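Local coordinates for PmbA-related protein (Thermotoga maritima, PDB 1VL4), which belongs to the PmbA/TldD group of the peptidase U62 family and is probably a metallopeptidase, also described as a putative modulator of DNA gyrase, at residues 226-230 / 401-406; 237-243 / 366-371. All blocks are in the same frame, centred on the assembly; numbering follows the deposited sequence.

How the interactions relate
Both interactions are built on the mixed sheet of the C-terminal part, with centres about 14 Å apart on the same side of the chain's centre. Interaction 1 joins the loop between helix 210-223 and strand 233-239 to the end of strand 398-404; interaction 2 pairs strand 233-239 with strand 365-372. Along the chain, interaction 2 is nested inside the loop that interaction 1 closes, for residues 226-230 lead into the strand of interaction 2, and residues 401-406 follow its partner. The two meet where Ile230 CD1 packs on Val366 CG2 at 3.9 Å. The chain first meets the sheet at a partly buried contact, then enters it as strand 233-239, between strands 365-372 and 437-444.

Interaction 1. Residues 226-230 / 401-406; sequences GSKTI and HGVEDI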
loop_
_atom_site.group_PDB
_atom_site.type_symbol
_atom_site.label_atom_id
_atom_site.label_comp_id
_atom_site.label_asym_id
_atom_site.label_seq_id
_atom_site.Cartn_x
_atom_site.Cartn_y
_atom_site.Cartn_z
ATOM N N GLY A 226 -34.232 -0.183 7.412
ATOM C CA GLY A 226 -34.923 -0.063 8.690
ATOM C C GLY A 226 -34.037 -0.352 9.896
ATOM O O GLY A 226 -34.535 -0.632 10.988
ATOM N N SER A 227 -32.727 -0.314 9.710
ATOM C CA SER A 227 -31.813 -0.442 10.822
ATOM C C SER A 227 -32.120 0.603 11.888
ATOM O O SER A 227 -32.678 1.659 11.603
ATOM C CB SER A 227 -30.365 -0.344 10.369
ATOM O OG SER A 227 -29.967 -1.542 9.722
ATOM N N LYS A 228 -31.801 0.245 13.126
ATOM C CA LYS A 228 -31.971 1.099 14.290
ATOM C C LYS A 228 -30.699 0.898 15.076
ATOM O O LYS A 228 -30.063 -0.144 14.963
ATOM C CB LYS A 228 -33.171 0.650 15.115
ATOM C CG LYS A 228 -34.475 0.561 14.319
ATOM C CD LYS A 228 -35.650 0.073 15.156
ATOM C CE LYS A 228 -36.203 1.153 16.076
ATOM N NZ LYS A 228 -36.717 2.362 15.352
ATOM N N THR A 229 -30.300 1.865 15.884
ATOM C CA THR A 229 -29.109 1.629 16.706
ATOM C C THR A 229 -29.620 0.983 17.996
ATOM O O THR A 229 -30.823 0.812 18.168
ATOM C CB THR A 229 -28.239 2.915 16.932
ATOM O OG1 THR A 229 -26.856 2.541 17.092
ATOM C CG2 THR A 229 -28.744 3.743 18.131
ATOM N N ILE A 230 -28.705 0.543 18.850
ATOM C CA ILE A 230 -29.090 -0.069 20.107
ATOM C C ILE A 230 -28.290 0.571 21.225
ATOM O O ILE A 230 -27.290 1.254 20.951
ATOM C CB ILE A 230 -28.857 -1.617 20.101
ATOM C CG1 ILE A 230 -27.369 -1.941 20.052
ATOM C CG2 ILE A 230 -29.631 -2.279 18.963
ATOM C CD1 ILE A 230 -27.084 -3.436 20.198
ATOM N N HIS A 401 -34.256 -6.808 13.297
ATOM C CA HIS A 401 -33.942 -5.599 12.517
ATOM C C HIS A 401 -32.452 -5.335 12.481
ATOM O O HIS A 401 -31.735 -5.746 13.379
ATOM C CB HIS A 401 -34.669 -4.360 13.053
ATOM C CG HIS A 401 -34.377 -4.033 14.491
ATOM N ND1 HIS A 401 -33.220 -3.395 14.897
ATOM C CD2 HIS A 401 -35.115 -4.222 15.612
ATOM C CE1 HIS A 401 -33.251 -3.224 16.206
ATOM N NE2 HIS A 401 -34.392 -3.714 16.663
ATOM N N GLY A 402 -31.992 -4.648 11.439
ATOM C CA GLY A 402 -30.586 -4.326 11.317
ATOM C C GLY A 402 -30.168 -3.324 12.386
ATOM O O GLY A 402 -30.993 -2.646 12.962
ATOM N N VAL A 403 -28.874 -3.277 12.678
ATOM C CA VAL A 403 -28.358 -2.417 13.742
ATOM C C VAL A 403 -27.388 -1.372 13.161
ATOM O O VAL A 403 -26.352 -1.727 12.633
ATOM C CB VAL A 403 -27.673 -3.265 14.855
ATOM C CG1 VAL A 403 -27.075 -2.377 15.914
ATOM C CG2 VAL A 403 -28.696 -4.168 15.503
ATOM N N GLU A 404 -27.775 -0.110 13.289
ATOM C CA GLU A 404 -27.032 1.063 12.820
ATOM C C GLU A 404 -25.907 1.476 13.726
ATOM O O GLU A 404 -26.061 1.485 14.960
ATOM C CB GLU A 404 -27.933 2.297 12.856
ATOM C CG GLU A 404 -29.008 2.362 11.838
ATOM C CD GLU A 404 -29.241 3.763 11.403
ATOM O OE1 GLU A 404 -28.342 4.301 10.717
ATOM O OE2 GLU A 404 -30.308 4.327 11.726
ATOM N N ASP A 405 -24.823 1.928 13.108
ATOM C CA ASP A 405 -23.860 2.761 13.785
ATOM C C ASP A 405 -23.393 2.092 15.048
ATOM O O ASP A 405 -23.553 2.623 16.146
ATOM C CB ASP A 405 -24.506 4.112 14.122
ATOM C CG ASP A 405 -24.934 4.876 12.890
ATOM O OD1 ASP A 405 -24.162 4.915 11.903
ATOM O OD2 ASP A 405 -26.039 5.455 12.930
ATOM N N ILE A 406 -22.857 0.889 14.911
ATOM C CA ILE A 406 -22.308 0.226 16.077
ATOM C C ILE A 406 -20.813 -0.028 15.962
ATOM O O ILE A 406 -20.269 -0.189 14.876
ATOM C CB ILE A 406 -23.054 -1.081 16.424
ATOM C CG1 ILE A 406 -23.159 -1.997 15.208
ATOM C CG2 ILE A 406 -24.419 -0.734 17.013
ATOM C CD1 ILE A 406 -23.346 -3.449 15.586
#
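Lys228 and Val403 form a single backbone bridge, in which Lys228 N gives a hydrogen bond to Gly402 O (3.0 Å) and Lys228 O receives one from Glu404 N (2.8 Å). Gly402 O has a second donor, His401 ND1, which lies 3.0 Å away with a nearly straight N-H...O angle of 175°. The two donors reach this oxygen from opposite faces of its carbonyl plane, and the bond from ND1 lies in the imidazole plane, which fixes the ring's rotation. The ring then offers a face to Lys228, whose CD stands 4.1 Å above its centre; a long aliphatic chain suits this CH-pi contact, while Trp393 meets the same histidine. Ser227 fits beside Gly402 because it is small: its CB rests on Glu404 CG at 3.4 Å, and its OG bonds to Leu224 O. Gly402, with no side chain, lets that hydroxyl lie close to its CA. Glu404 bends at chi2, and its OE1 forms a salt bridge with Arg194. With OG1 swung opposite the backbone N (chi1 -150°), Thr229 donates to Glu404 O at 2.5 Å. Further on, beta-branched Ile230 lays CG2 across Val403 CG1 (4.0 Å). One beta bridge thus ties the loop between helix 210-223 and strand 233-239 to the last residues of strand 398-404, the end-to-end directions of the touching parts lying 51° apart, just before the chain turns its corner at Asp405.

Interaction 2. Residues 237-243 / 366-371; sequences VLMRNTA and VVITEV
Val237, Leu238 and Met239 run parallel to Val366, Val367 and Ile368, joined by backbone hydrogen bonds from Leu238 N to Val366 O, Ile368 N to Leu238 O and then Arg240 N to Ile368 O. On one face Ile368 sends CD1 to Val237 CG1 (3.8 Å) and CG2 to Ala243 CB (3.9 Å), the small alanine letting helix 241-247 settle close. On the other, Leu238 and Val367 lie side by side against helix 355-362. Arg240, the N-cap residue, leaves the strand with CB against Ile368 O. Its CG points opposite the backbone N (chi1 -161°), CD passes Thr369 CG2, and a bend at chi3 lays the guanidinium over Thr369, whose CB sits 3.6 Å above its centre. NE and NH1 both donate, in the guanidinium plane, to Thr242 OG1, at 3.0 and 3.1 Å. NH1 also forms salt bridges with Glu370 OE2 (3.2 Å) and Glu220 OE1, while NH2 lies against Thr369 CG2. Thr242 suits its place: its hydroxyl accepts these bonds and donates to Thr369 O at 2.5 Å. A leucine in place of Arg240 would probably leave Glu370 and Glu220 without their shared positive mate and Thr242 OG1 without its two donors. The chemistry implies two kinds of hold: apolar packing on both faces of the parallel strand pair, and a charged network at the strand-to-helix junction, beside the classic beta bulge of Thr369 and Glu370.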
loop_
_atom_site.group_PDB
_atom_site.type_symbol
_atom_site.label_atom_id
_atom_site.label_comp_id
_atom_site.label_asym_id
_atom_site.label_seq_id
_atom_site.Cartn_x
_atom_site.Cartn_y
_atom_site.Cartn_z
ATOM N N VAL A 237 -22.981 -12.242 21.030
ATOM C CA VAL A 237 -22.724 -11.893 19.641
ATOM C C VAL A 237 -22.615 -13.145 18.802
ATOM O O VAL A 237 -21.748 -14.007 19.047
ATOM C CB VAL A 237 -21.448 -11.015 19.486
ATOM C CG1 VAL A 237 -21.040 -10.910 18.012
ATOM C CG2 VAL A 237 -21.667 -9.601 20.067
ATOM N N LEU A 238 -23.499 -13.263 17.816
ATOM C CA LEU A 238 -23.319 -14.290 16.787
ATOM C C LEU A 238 -22.506 -13.631 15.657
ATOM O O LEU A 238 -23.011 -12.806 14.897
ATOM C CB LEU A 238 -24.665 -14.803 16.304
ATOM C CG LEU A 238 -24.751 -15.727 15.090
ATOM C CD1 LEU A 238 -23.653 -16.725 15.074
ATOM C CD2 LEU A 238 -26.162 -16.389 15.119
ATOM N N MET A 239 -21.219 -13.932 15.613
ATOM C CA MET A 239 -20.381 -13.359 14.584
ATOM C C MET A 239 -20.388 -14.217 13.335
ATOM O O MET A 239 -19.805 -15.298 13.293
ATOM C CB MET A 239 -19.000 -13.138 15.122
ATOM C CG MET A 239 -18.058 -12.560 14.082
ATOM S SD MET A 239 -16.658 -11.728 14.831
ATOM C CE MET A 239 -17.522 -10.590 15.862
ATOM N N ARG A 240 -21.061 -13.731 12.294
ATOM C CA ARG A 240 -21.127 -14.469 11.051
ATOM C C ARG A 240 -19.719 -14.689 10.488
ATOM O O ARG A 240 -18.813 -13.891 10.729
ATOM C CB ARG A 240 -21.978 -13.768 10.024
ATOM C CG ARG A 240 -22.455 -14.678 8.893
ATOM C CD ARG A 240 -23.407 -13.990 7.974
ATOM N NE ARG A 240 -22.715 -13.014 7.137
ATOM C CZ ARG A 240 -23.329 -12.156 6.340
ATOM N NH1 ARG A 240 -22.605 -11.302 5.650
ATOM N NH2 ARG A 240 -24.655 -12.170 6.220
ATOM N N ASN A 241 -19.587 -15.789 9.753
ATOM C CA ASN A 241 -18.351 -16.162 9.069
ATOM C C ASN A 241 -17.606 -14.989 8.402
ATOM O O ASN A 241 -16.401 -14.812 8.600
ATOM C CB ASN A 241 -18.554 -17.383 8.099
ATOM C CG ASN A 241 -19.709 -17.240 7.105
ATOM O OD1 ASN A 241 -20.191 -16.141 6.813
ATOM N ND2 ASN A 241 -20.115 -18.389 6.522
ATOM N N THR A 242 -18.323 -14.197 7.621
ATOM C CA THR A 242 -17.720 -13.069 6.900
ATOM C C THR A 242 -17.023 -12.054 7.832
ATOM O O THR A 242 -15.982 -11.524 7.472
ATOM C CB THR A 242 -18.772 -12.310 6.089
ATOM O OG1 THR A 242 -19.902 -12.049 6.926
ATOM C CG2 THR A 242 -19.254 -13.141 4.944
ATOM N N ALA A 243 -17.591 -11.783 9.015
ATOM C CA ALA A 243 -16.926 -10.877 9.986
ATOM C C ALA A 243 -15.702 -11.586 10.606
ATOM O O ALA A 243 -14.604 -11.015 10.728
ATOM C CB ALA A 243 -17.905 -10.427 11.053
ATOM N N VAL A 366 -26.917 -9.884 19.424
ATOM C CA VAL A 366 -26.480 -9.206 18.218
ATOM C C VAL A 366 -25.881 -10.206 17.238
ATOM O O VAL A 366 -25.148 -11.104 17.633
ATOM C CB VAL A 366 -25.415 -8.151 18.534
ATOM C CG1 VAL A 366 -24.957 -7.462 17.233
ATOM C CG2 VAL A 366 -25.965 -7.128 19.530
ATOM N N VAL A 367 -26.211 -10.034 15.965
ATOM C CA VAL A 367 -25.516 -10.715 14.882
ATOM C C VAL A 367 -24.589 -9.674 14.220
ATOM O O VAL A 367 -25.029 -8.611 13.844
ATOM C CB VAL A 367 -26.486 -11.293 13.839
ATOM C CG1 VAL A 367 -25.721 -11.761 12.571
ATOM C CG2 VAL A 367 -27.320 -12.443 14.442
ATOM N N ILE A 368 -23.307 -9.979 14.123
ATOM C CA ILE A 368 -22.385 -9.116 13.410
ATOM C C ILE A 368 -21.964 -9.824 12.138
ATOM O O ILE A 368 -21.408 -10.928 12.178
ATOM C CB ILE A 368 -21.216 -8.665 14.317
ATOM C CG1 ILE A 368 -21.719 -7.510 15.181
ATOM C CG2 ILE A 368 -19.963 -8.187 13.501
ATOM C CD1 ILE A 368 -21.032 -7.429 16.434
ATOM N N THR A 369 -22.253 -9.164 11.015
ATOM C CA THR A 369 -22.029 -9.727 9.676
ATOM C C THR A 369 -20.787 -9.188 8.980
ATOM O O THR A 369 -20.248 -9.860 8.129
ATOM C CB THR A 369 -23.206 -9.447 8.737
ATOM O OG1 THR A 369 -23.482 -8.036 8.735
ATOM C CG2 THR A 369 -24.449 -10.219 9.202
ATOM N N GLU A 370 -20.370 -7.980 9.326
ATOM C CA GLU A 370 -19.158 -7.381 8.757
ATOM C C GLU A 370 -18.493 -6.487 9.792
ATOM O O GLU A 370 -19.176 -5.866 10.627
ATOM C CB GLU A 370 -19.490 -6.547 7.512
ATOM C CG GLU A 370 -20.383 -7.279 6.458
ATOM C CD GLU A 370 -19.653 -8.391 5.733
ATOM O OE1 GLU A 370 -18.396 -8.488 5.873
ATOM O OE2 GLU A 370 -20.336 -9.168 5.015
ATOM N N VAL A 371 -17.161 -6.455 9.750
ATOM C CA VAL A 371 -16.357 -5.470 10.512
ATOM C C VAL A 371 -15.490 -4.595 9.567
ATOM O O VAL A 371 -15.112 -5.011 8.495
ATOM C CB VAL A 371 -15.456 -6.164 11.554
ATOM C CG1 VAL A 371 -16.279 -6.711 12.705
ATOM C CG2 VAL A 371 -14.621 -7.289 10.927
#